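Local coordinates for PhiH1 repressor-like protein (Haloarcula marismortui ATCC 43049, PDB 3B73) that is of unproven function but probably binds DNA as a dimeric winged-helix repressor related to that of phage PhiH1, at residues T12-R17 with E38-K43. Residues are numbered along the deposited sequence; the frame is centred on the assembly and turned at random.
Sequences TIWDDR and EIRISK. With SO4 (sulfate ion), chain D.
Trp14 lays its indole against Glu38, Arg40 and Ile41 in the turn of a winged helix-turn-helix domain, where helix 13-25 meets the loop leading into helix 43-55, probably the recognition helix. At Glu38 it is the backbone that touches: its O sits at the edge of the indole, 3.1 Å from Trp14 CZ3, and accepts from a water that also takes a weak bond from Arg17 NE. Arg17 NH2 makes a salt bridge with Asp16 of the second subunit, which brings the dimer interface close to this loop. Ile39 turns CD1 back to Arg17 CB (3.7 Å), a branched aliphatic residue suited to a buried place, packed between Arg17 and Val46 of helix 43-55. With CG beside its own backbone N (chi1 -42°), Arg40 rests CG 3.3 Å from Trp14 CH2, its methylenes serving as apolar cover while the guanidinium leads away. Ile41 adds a CH-pi contact: CG2 lies over one face, 3.6 Å from the centroid of the five-membered ring, while Ile13 CG2 packs toward the rim of the opposite face. Replacing Trp14 by an alanine is likely to leave Ile41 CG2 and the Arg40 methylenes without their flat partner, opening a gap between helix and loop. Ser42, a small polar residue suited to the N-cap of helix 43-55, binds a sulfate, probably from the crystallisation liquor, through a nearly straight bond (170°) from its backbone N to O3, 2.6 Å long.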
ATOM      1  N   THR B  12       2.978  -6.590  -1.739  1.00 43.84           N
ATOM      2  CA  THR B  12       1.888  -6.223  -2.622  1.00 49.14           C
ATOM      3  C   THR B  12       1.021  -5.234  -1.873  1.00 48.68           C
ATOM      4  O   THR B  12       1.170  -5.025  -0.671  1.00 50.08           O
ATOM      5  CB  THR B  12       0.998  -7.440  -2.963  1.00 46.61           C
ATOM      6  OG1 THR B  12       0.334  -7.898  -1.773  1.00 54.68           O
ATOM      7  CG2 THR B  12       1.850  -8.575  -3.538  1.00 55.96           C
ATOM      8  N   ILE B  13       0.074  -4.643  -2.560  1.00 45.41           N
ATOM      9  CA  ILE B  13      -0.722  -3.621  -1.901  1.00 43.07           C
ATOM     10  C   ILE B  13      -1.617  -4.256  -0.836  1.00 52.73           C
ATOM     11  O   ILE B  13      -1.973  -3.608   0.149  1.00 46.92           O
ATOM     12  CB  ILE B  13      -1.510  -2.776  -2.932  1.00 55.02           C
ATOM     13  CG1 ILE B  13      -2.092  -1.533  -2.258  1.00 44.29           C
ATOM     14  CG2 ILE B  13      -2.562  -3.624  -3.608  1.00 46.85           C
ATOM     15  CD1 ILE B  13      -2.500  -0.476  -3.183  1.00 42.20           C
ATOM     16  N   TRP B  14      -1.937  -5.543  -1.018  1.00 39.59           N
ATOM     17  CA  TRP B  14      -2.859  -6.248  -0.141  1.00 40.48           C
ATOM     18  C   TRP B  14      -2.210  -6.536   1.191  1.00 45.62           C
ATOM     19  O   TRP B  14      -2.887  -6.673   2.206  1.00 47.77           O
ATOM     20  CB  TRP B  14      -3.411  -7.517  -0.823  1.00 44.08           C
ATOM     21  CG  TRP B  14      -3.995  -7.138  -2.160  1.00 52.32           C
ATOM     22  CD1 TRP B  14      -3.484  -7.432  -3.395  1.00 45.34           C
ATOM     23  CD2 TRP B  14      -5.141  -6.289  -2.389  1.00 44.73           C
ATOM     24  NE1 TRP B  14      -4.262  -6.838  -4.376  1.00 47.81           N
ATOM     25  CE2 TRP B  14      -5.284  -6.142  -3.783  1.00 51.11           C
ATOM     26  CE3 TRP B  14      -6.072  -5.673  -1.551  1.00 44.97           C
ATOM     27  CZ2 TRP B  14      -6.322  -5.395  -4.359  1.00 43.40           C
ATOM     28  CZ3 TRP B  14      -7.090  -4.923  -2.125  1.00 41.72           C
ATOM     29  CH2 TRP B  14      -7.205  -4.795  -3.515  1.00 60.94           C
ATOM     30  N   ASP B  15      -0.888  -6.601   1.183  1.00 39.90           N
ATOM     31  CA  ASP B  15      -0.117  -6.644   2.415  1.00 42.71           C
ATOM     32  C   ASP B  15      -0.442  -5.489   3.381  1.00 42.87           C
ATOM     33  O   ASP B  15      -0.604  -5.730   4.580  1.00 45.42           O
ATOM     34  CB  ASP B  15       1.383  -6.670   2.099  1.00 46.62           C
ATOM     35  CG  ASP B  15       1.801  -7.966   1.419  1.00 49.43           C
ATOM     36  OD1 ASP B  15       1.044  -8.963   1.527  1.00 52.70           O
ATOM     37  OD2 ASP B  15       2.862  -7.981   0.760  1.00 55.79           O
ATOM     38  N   ASP B  16      -0.516  -4.259   2.868  1.00 42.06           N
ATOM     39  CA  ASP B  16      -0.784  -3.098   3.718  1.00 55.48           C
ATOM     40  C   ASP B  16      -2.205  -3.219   4.234  1.00 53.89           C
ATOM     41  O   ASP B  16      -2.471  -2.975   5.418  1.00 40.40           O
ATOM     42  CB  ASP B  16      -0.618  -1.766   2.955  1.00 46.61           C
ATOM     43  CG  ASP B  16       0.814  -1.216   3.014  1.00 50.84           C
ATOM     44  OD1 ASP B  16       1.750  -1.956   3.377  1.00 49.57           O
ATOM     45  OD2 ASP B  16       1.017  -0.042   2.665  1.00 47.05           O
ATOM     46  N   ARG B  17      -3.107  -3.628   3.348  1.00 40.13           N
ATOM     47  CA  ARG B  17      -4.506  -3.805   3.727  1.00 47.05           C
ATOM     48  C   ARG B  17      -4.635  -4.849   4.811  1.00 48.51           C
ATOM     49  O   ARG B  17      -5.266  -4.614   5.841  1.00 54.50           O
ATOM     50  CB  ARG B  17      -5.371  -4.199   2.530  1.00 48.94           C
ATOM     51  CG  ARG B  17      -5.409  -3.154   1.448  1.00 60.07           C
ATOM     52  CD  ARG B  17      -5.863  -1.801   1.978  1.00 50.65           C
ATOM     53  NE  ARG B  17      -5.439  -0.820   1.009  1.00 60.70           N
ATOM     54  CZ  ARG B  17      -4.439   0.028   1.191  1.00 49.83           C
ATOM     55  NH1 ARG B  17      -3.804   0.091   2.347  1.00 50.25           N
ATOM     56  NH2 ARG B  17      -4.102   0.837   0.211  1.00 52.64           N
ATOM     57  N   GLU B  38     -12.462  -4.429   1.485  1.00 62.82           N
ATOM     58  CA  GLU B  38     -11.169  -3.852   1.174  1.00 73.45           C
ATOM     59  C   GLU B  38     -10.187  -4.881   0.655  1.00 52.84           C
ATOM     60  O   GLU B  38      -9.102  -4.524   0.187  1.00 62.29           O
ATOM     61  CB  GLU B  38     -10.582  -3.189   2.425  1.00 45.66           C
ATOM     62  CG  GLU B  38     -11.437  -2.070   2.964  1.00 81.61           C
ATOM     63  CD  GLU B  38     -12.360  -2.534   4.067  1.00 91.46           C
ATOM     64  OE1 GLU B  38     -12.610  -3.755   4.166  1.00 62.81           O
ATOM     65  OE2 GLU B  38     -12.823  -1.675   4.845  1.00 70.85           O
ATOM     66  N   ILE B  39     -10.543  -6.155   0.781  1.00 56.64           N
ATOM     67  CA  ILE B  39      -9.682  -7.216   0.274  1.00 46.95           C
ATOM     68  C   ILE B  39     -10.245  -7.720  -1.048  1.00 61.43           C
ATOM     69  O   ILE B  39     -11.352  -8.246  -1.086  1.00 56.56           O
ATOM     70  CB  ILE B  39      -9.555  -8.363   1.278  1.00 50.96           C
ATOM     71  CG1 ILE B  39      -8.995  -7.853   2.620  1.00 62.87           C
ATOM     72  CG2 ILE B  39      -8.693  -9.500   0.703  1.00 59.87           C
ATOM     73  CD1 ILE B  39      -7.703  -7.039   2.514  1.00 52.95           C
ATOM     74  N   ARG B  40      -9.500  -7.532  -2.134  1.00 59.40           N
ATOM     75  CA  ARG B  40      -9.968  -7.945  -3.462  1.00 51.06           C
ATOM     76  C   ARG B  40      -9.124  -9.096  -4.024  1.00 57.48           C
ATOM     77  O   ARG B  40      -8.970  -9.235  -5.235  1.00 61.55           O
ATOM     78  CB  ARG B  40      -9.924  -6.753  -4.421  1.00 55.20           C
ATOM     79  CG  ARG B  40     -10.426  -5.432  -3.815  1.00 56.23           C
ATOM     80  CD  ARG B  40     -11.930  -5.454  -3.612  1.00 65.39           C
ATOM     81  NE  ARG B  40     -12.597  -5.769  -4.867  1.00 58.42           N
ATOM     82  CZ  ARG B  40     -13.834  -6.245  -4.974  1.00105.82           C
ATOM     83  NH1 ARG B  40     -14.564  -6.471  -3.890  1.00 60.53           N
ATOM     84  NH2 ARG B  40     -14.340  -6.501  -6.172  1.00 61.51           N
ATOM     85  N   ILE B  41      -8.536  -9.892  -3.141  1.00 51.81           N
ATOM     86  CA  ILE B  41      -7.863 -11.111  -3.569  1.00 52.47           C
ATOM     87  C   ILE B  41      -8.553 -12.296  -2.904  1.00 55.53           C
ATOM     88  O   ILE B  41      -9.332 -12.113  -1.953  1.00 55.79           O
ATOM     89  CB  ILE B  41      -6.348 -11.110  -3.255  1.00 47.55           C
ATOM     90  CG1 ILE B  41      -6.097 -10.817  -1.775  1.00 43.58           C
ATOM     91  CG2 ILE B  41      -5.625 -10.061  -4.113  1.00 57.24           C
ATOM     92  CD1 ILE B  41      -4.654 -11.033  -1.329  1.00 52.11           C
ATOM     93  N   SER B  42      -8.276 -13.499  -3.410  1.00 51.47           N
ATOM     94  CA  SER B  42      -8.935 -14.734  -2.960  1.00 54.67           C
ATOM     95  C   SER B  42      -8.439 -15.221  -1.600  1.00 56.44           C
ATOM     96  O   SER B  42      -7.351 -14.842  -1.124  1.00 59.74           O
ATOM     97  CB  SER B  42      -8.731 -15.855  -3.988  1.00 63.31           C
ATOM     98  OG  SER B  42      -7.379 -16.315  -3.981  1.00 61.72           O
ATOM     99  N   LYS B  43      -9.240 -16.090  -0.991  1.00 46.58           N
ATOM    100  CA  LYS B  43      -8.924 -16.652   0.311  1.00 53.97           C
ATOM    101  C   LYS B  43      -7.555 -17.335   0.280  1.00 66.10           C
ATOM    102  O   LYS B  43      -6.781 -17.232   1.244  1.00 55.00           O
ATOM    103  CB  LYS B  43     -10.044 -17.604   0.792  1.00 60.68           C
ATOM    104  CG  LYS B  43      -9.873 -18.125   2.250  1.00 84.51           C
ATOM    105  CD  LYS B  43     -10.850 -19.275   2.617  1.00 75.25           C
ATOM    106  CE  LYS B  43     -10.370 -20.076   3.841  1.00 93.21           C
ATOM    107  NZ  LYS B  43     -11.407 -21.009   4.404  1.00105.59           N
TER
HETATM  108  S   SO4 D 109      -6.973 -13.193  -6.823  1.00 93.80           S
HETATM  109  O1  SO4 D 109      -6.034 -12.111  -7.115  1.00 80.30           O
HETATM  110  O2  SO4 D 109      -6.815 -14.272  -7.810  1.00 83.21           O
HETATM  111  O3  SO4 D 109      -6.676 -13.721  -5.490  1.00 75.88           O
HETATM  112  O4  SO4 D 109      -8.332 -12.638  -6.871  1.00 72.47           O
HETATM  113  O   HOH W   1      -8.279  -1.864  -0.318  1.00 40.10           O